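Local coordinates for protein chorismate mutase (PDB 5HUB) that probably catalyses the pericyclic rearrangement of chorismate to prephenate in the shikimate pathway, as an all-helical enzyme of the type II chorismate mutase family, at residues 29-32 with 33-36; 58-61 with 62-66. All coordinates share one frame; numbering follows the deposited sequence.

Contact 1 (29-32 with 33-36) comes first along the chain, on the long helix 11-42; contact 2 (58-61 with 62-66) follows on the next helix, 49-70. Each is a local set of contacts, mainly i to i+4, within its own helix, and their centres lie about 18 Å apart. The two meet lightly where Arg35 NH1 packs 4.1 Å from Ile62 CD1. Helix 74-84 adds to the link by touching side chains from both: Val32, Arg35 and Thr36 of contact 1, Glu59, Ile63 and Phe66 of contact 2. Both contacts also reach the second subunit, so these two helices help to build the dimer of this three-helix fold as well as the single chain.

Contact 1 of 2, residues 29-32 with 33-36; sequences LDAV and KRRT
Lys33 lays the start of its aliphatic chain over the carbonyl oxygen one turn back, CG passing 3.2 Å from Leu29 O. This is i to i+4 packing, as is that of Thr36 on Val32, within the alpha helix 11-42, the long helix of the AroQ-type (type II) chorismate mutase fold. CG stands beside the backbone N (chi1 -70°), which directs the extended chain back along the helix. A long, flexible lysine suits this partly exposed place, since its methylenes follow the helix while NZ goes on to a salt bridge with Glu69 of the second subunit; Arg35 NE forms another with Asp25 of that subunit. The small Ala31, in a buried position, packs on Ile28 of the second subunit. In one of its two conformers, Arg34 makes an i to i+3 contact, NH2 lying 3.8 Å from Ala31 CB. The branched Val32 packs on Leu81 and Met84 of helix 74-84, and Thr36, alongside it, also touches Met84. A hydroxyl can be accommodated here because the helix itself satisfies it: Thr36 OG1 donates to Val32 O at 2.8 Å, while Thr36 N donates to that same oxygen at 2.9 Å from the opposite face of the carbonyl plane.

Contact 2 of 2, residues 58-61 with 62-66; sequences REVA and IINQF
Val60 and Asn64 project in parallel from successive turns, with Val60 CG1 3.6 Å from Asn64 ND2. The valine presents this methyl because CG1 stands anti to its backbone N (chi1 171°), and the flat amide meets it through its nitrogen end. The amide carbon, Asn64 CG, also lies 3.2 Å from Val60 O, whose regular helical bond comes from Asn64 N at 2.9 Å. A short polar side chain suits this partly exposed position, since Asn64 OD1 is hydrogen-bonded to Arg67 NH1 a little farther along the helix. The two isoleucines repeat the arrangement of Asn64, each with CG1 beside its own backbone N and over the carbonyl oxygen four residues back: Ile62 CG1 comes 3.4 Å from Arg58 O, and Ile63 CG1 is 3.3 Å from Glu59 O. Glu59 turns away from the following turn, and its carboxylate forms a salt bridge with Arg86. Side chains laid over the carbonyls of the preceding turn make an i to i+4 ladder along this stretch of helix 49-70, with no buried residue among those that touch; Ile63 also packs on Ala78 of helix 74-84, joining two helices of the all-helical type II chorismate mutase fold.

Contact 1 of 2, residues 29-32 with 33-36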
loop_
_atom_site.group_PDB
_atom_site.type_symbol
_atom_site.label_atom_id
_atom_site.label_comp_id
_atom_site.label_asym_id
_atom_site.label_seq_id
_atom_site.Cartn_x
_atom_site.Cartn_y
_atom_site.Cartn_z
ATOM N N LEU A 29 2.803 -4.884 -3.769
ATOM C CA LEU A 29 1.733 -5.765 -4.158
ATOM C C LEU A 29 1.890 -7.159 -3.517
ATOM O O LEU A 29 0.877 -7.730 -3.012
ATOM C CB LEU A 29 1.593 -5.858 -5.644
ATOM C CG LEU A 29 1.042 -4.582 -6.294
ATOM C CD1 LEU A 29 1.359 -4.542 -7.772
ATOM C CD2 LEU A 29 -0.451 -4.462 -6.079
ATOM N N ASP A 30 3.084 -7.690 -3.488
ATOM C CA ASP A 30 3.338 -9.005 -2.865
ATOM C C ASP A 30 2.915 -8.957 -1.380
ATOM O O ASP A 30 2.298 -9.923 -0.866
ATOM C CB ASP A 30 4.842 -9.369 -2.955
ATOM C CG ASP A 30 5.297 -9.837 -4.321
ATOM O OD1 ASP A 30 4.437 -10.135 -5.148
ATOM O OD2 ASP A 30 6.536 -9.960 -4.539
ATOM N N ALA A 31 3.345 -7.963 -0.663
ATOM C CA ALA A 31 3.044 -7.853 0.773
ATOM C C ALA A 31 1.569 -7.595 0.952
ATOM O O ALA A 31 0.997 -8.158 1.968
ATOM C CB ALA A 31 3.883 -6.774 1.398
ATOM N N VAL A 32 0.902 -6.745 0.207
ATOM C CA VAL A 32 -0.518 -6.591 0.307
ATOM C C VAL A 32 -1.288 -7.876 0.043
ATOM O O VAL A 32 -2.232 -8.213 0.832
ATOM C CB VAL A 32 -0.983 -5.448 -0.672
ATOM C CG1 VAL A 32 -2.491 -5.434 -0.772
ATOM C CG2 VAL A 32 -0.391 -4.138 -0.222
ATOM N N LYS A 33 -0.889 -8.675 -0.924
ATOM C CA LYS A 33 -1.538 -9.939 -1.179
ATOM C C LYS A 33 -1.359 -10.887 0.050
ATOM O O LYS A 33 -2.325 -11.569 0.473
ATOM C CB LYS A 33 -0.984 -10.577 -2.429
ATOM C CG LYS A 33 -1.373 -9.845 -3.694
ATOM C CD LYS A 33 -0.751 -10.564 -4.909
ATOM C CE LYS A 33 -0.797 -9.776 -6.164
ATOM N NZ LYS A 33 -0.311 -10.586 -7.308
ATOM N N ARG A 34 -0.140 -10.979 0.550
ATOM C CA ARG A 34 0.134 -11.858 1.703
ATOM C C ARG A 34 -0.675 -11.395 2.903
ATOM O O ARG A 34 -1.308 -12.252 3.607
ATOM C CB ARG A 34 1.610 -11.843 2.042
ATOM C CG ARG A 34 2.485 -12.760 1.200
ATOM C CD ARG A 34 3.928 -12.802 1.671
ATOM N NE ARG A 34 4.668 -11.651 1.203
ATOM C CZ ARG A 34 5.466 -10.923 1.969
ATOM N NH1 ARG A 34 5.649 -11.250 3.228
ATOM N NH2 ARG A 34 6.077 -9.876 1.471
ATOM N N ARG A 35 -0.687 -10.126 3.225
ATOM C CA ARG A 35 -1.466 -9.565 4.367
ATOM C C ARG A 35 -2.914 -9.881 4.198
ATOM O O ARG A 35 -3.552 -10.310 5.222
ATOM C CB ARG A 35 -1.270 -8.019 4.331
ATOM C CG ARG A 35 -1.785 -7.365 5.611
ATOM C CD ARG A 35 -2.203 -5.950 5.312
ATOM N NE ARG A 35 -2.406 -5.214 6.532
ATOM C CZ ARG A 35 -3.499 -5.292 7.287
ATOM N NH1 ARG A 35 -3.517 -4.647 8.453
ATOM N NH2 ARG A 35 -4.537 -6.002 6.886
ATOM N N THR A 36 -3.466 -9.776 3.006
ATOM C CA THR A 36 -4.890 -9.928 2.806
ATOM C C THR A 36 -5.250 -11.395 2.932
ATOM O O THR A 36 -6.221 -11.719 3.602
ATOM C CB THR A 36 -5.248 -9.353 1.452
ATOM O OG1 THR A 36 -4.965 -7.935 1.466
ATOM C CG2 THR A 36 -6.667 -9.610 1.094
#

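Contact 2 of 2, residues 58-61 with 62-66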
loop_
_atom_site.group_PDB
_atom_site.type_symbol
_atom_site.label_atom_id
_atom_site.label_comp_id
_atom_site.label_asym_id
_atom_site.label_seq_id
_atom_site.Cartn_x
_atom_site.Cartn_y
_atom_site.Cartn_z
ATOM N N ARG A 58 -8.221 -1.952 17.692
ATOM C CA ARG A 58 -7.078 -2.372 16.895
ATOM C C ARG A 58 -7.047 -1.620 15.542
ATOM O O ARG A 58 -5.942 -1.309 15.068
ATOM C CB ARG A 58 -7.137 -3.862 16.615
ATOM C CG ARG A 58 -6.811 -4.720 17.823
ATOM C CD ARG A 58 -6.330 -6.134 17.474
ATOM N NE ARG A 58 -7.215 -6.825 16.567
ATOM C CZ ARG A 58 -8.171 -7.679 16.881
ATOM N NH1 ARG A 58 -8.379 -8.012 18.142
ATOM N NH2 ARG A 58 -8.918 -8.211 15.920
ATOM N N GLU A 59 -8.175 -1.405 14.907
ATOM C CA GLU A 59 -8.209 -0.729 13.591
ATOM C C GLU A 59 -7.777 0.683 13.783
ATOM O O GLU A 59 -7.033 1.198 12.902
ATOM C CB GLU A 59 -9.603 -0.852 13.012
ATOM C CG GLU A 59 -10.013 -2.241 12.529
ATOM C CD GLU A 59 -11.435 -2.323 11.950
ATOM O OE1 GLU A 59 -12.201 -1.375 12.115
ATOM O OE2 GLU A 59 -11.736 -3.336 11.318
ATOM N N VAL A 60 -8.170 1.377 14.835
ATOM C CA VAL A 60 -7.696 2.729 15.075
ATOM C C VAL A 60 -6.200 2.799 15.249
ATOM O O VAL A 60 -5.552 3.724 14.726
ATOM C CB VAL A 60 -8.449 3.350 16.274
ATOM C CG1 VAL A 60 -7.784 4.679 16.656
ATOM C CG2 VAL A 60 -9.908 3.540 15.889
ATOM N N ALA A 61 -5.592 1.850 15.951
ATOM C CA ALA A 61 -4.140 1.828 16.085
ATOM C C ALA A 61 -3.467 1.734 14.704
ATOM O O ALA A 61 -2.412 2.329 14.495
ATOM C CB ALA A 61 -3.728 0.624 16.905
ATOM N N ILE A 62 -3.995 0.897 13.845
ATOM C CA ILE A 62 -3.419 0.685 12.519
ATOM C C ILE A 62 -3.539 2.005 11.737
ATOM O O ILE A 62 -2.572 2.452 11.095
ATOM C CB ILE A 62 -4.109 -0.484 11.782
ATOM C CG1 ILE A 62 -3.776 -1.795 12.535
ATOM C CG2 ILE A 62 -3.670 -0.492 10.288
ATOM C CD1 ILE A 62 -4.558 -2.978 12.050
ATOM N N ILE A 63 -4.692 2.619 11.735
ATOM C CA ILE A 63 -4.915 3.889 11.040
ATOM C C ILE A 63 -3.941 4.935 11.551
ATOM O O ILE A 63 -3.294 5.646 10.799
ATOM C CB ILE A 63 -6.402 4.326 11.150
ATOM C CG1 ILE A 63 -7.282 3.364 10.366
ATOM C CG2 ILE A 63 -6.576 5.773 10.752
ATOM C CD1 ILE A 63 -8.770 3.397 10.731
ATOM N N ASN A 64 -3.771 5.009 12.858
ATOM C CA ASN A 64 -2.885 5.958 13.507
ATOM C C ASN A 64 -1.443 5.681 13.138
ATOM O O ASN A 64 -0.657 6.601 12.919
ATOM C CB ASN A 64 -3.016 5.951 15.037
ATOM C CG ASN A 64 -4.315 6.575 15.533
ATOM O OD1 ASN A 64 -4.998 7.300 14.809
ATOM N ND2 ASN A 64 -4.634 6.333 16.788
ATOM N N GLN A 65 -1.052 4.420 13.139
ATOM C CA GLN A 65 0.292 4.081 12.729
ATOM C C GLN A 65 0.562 4.553 11.293
ATOM O O GLN A 65 1.620 5.124 11.012
ATOM C CB GLN A 65 0.514 2.571 12.795
ATOM C CG GLN A 65 1.866 2.120 12.192
ATOM C CD GLN A 65 2.017 0.631 12.183
ATOM O OE1 GLN A 65 1.057 -0.092 12.416
ATOM N NE2 GLN A 65 3.216 0.147 11.925
ATOM N N PHE A 66 -0.353 4.243 10.405
ATOM C CA PHE A 66 -0.130 4.640 8.983
ATOM C C PHE A 66 -0.084 6.161 8.886
ATOM O O PHE A 66 0.800 6.699 8.170
ATOM C CB PHE A 66 -1.216 4.037 8.114
ATOM C CG PHE A 66 -0.955 2.620 7.693
ATOM C CD1 PHE A 66 -0.824 1.601 8.593
ATOM C CD2 PHE A 66 -0.742 2.320 6.356
ATOM C CE1 PHE A 66 -0.577 0.313 8.212
ATOM C CE2 PHE A 66 -0.445 1.037 5.963
ATOM C CZ PHE A 66 -0.371 0.022 6.897
#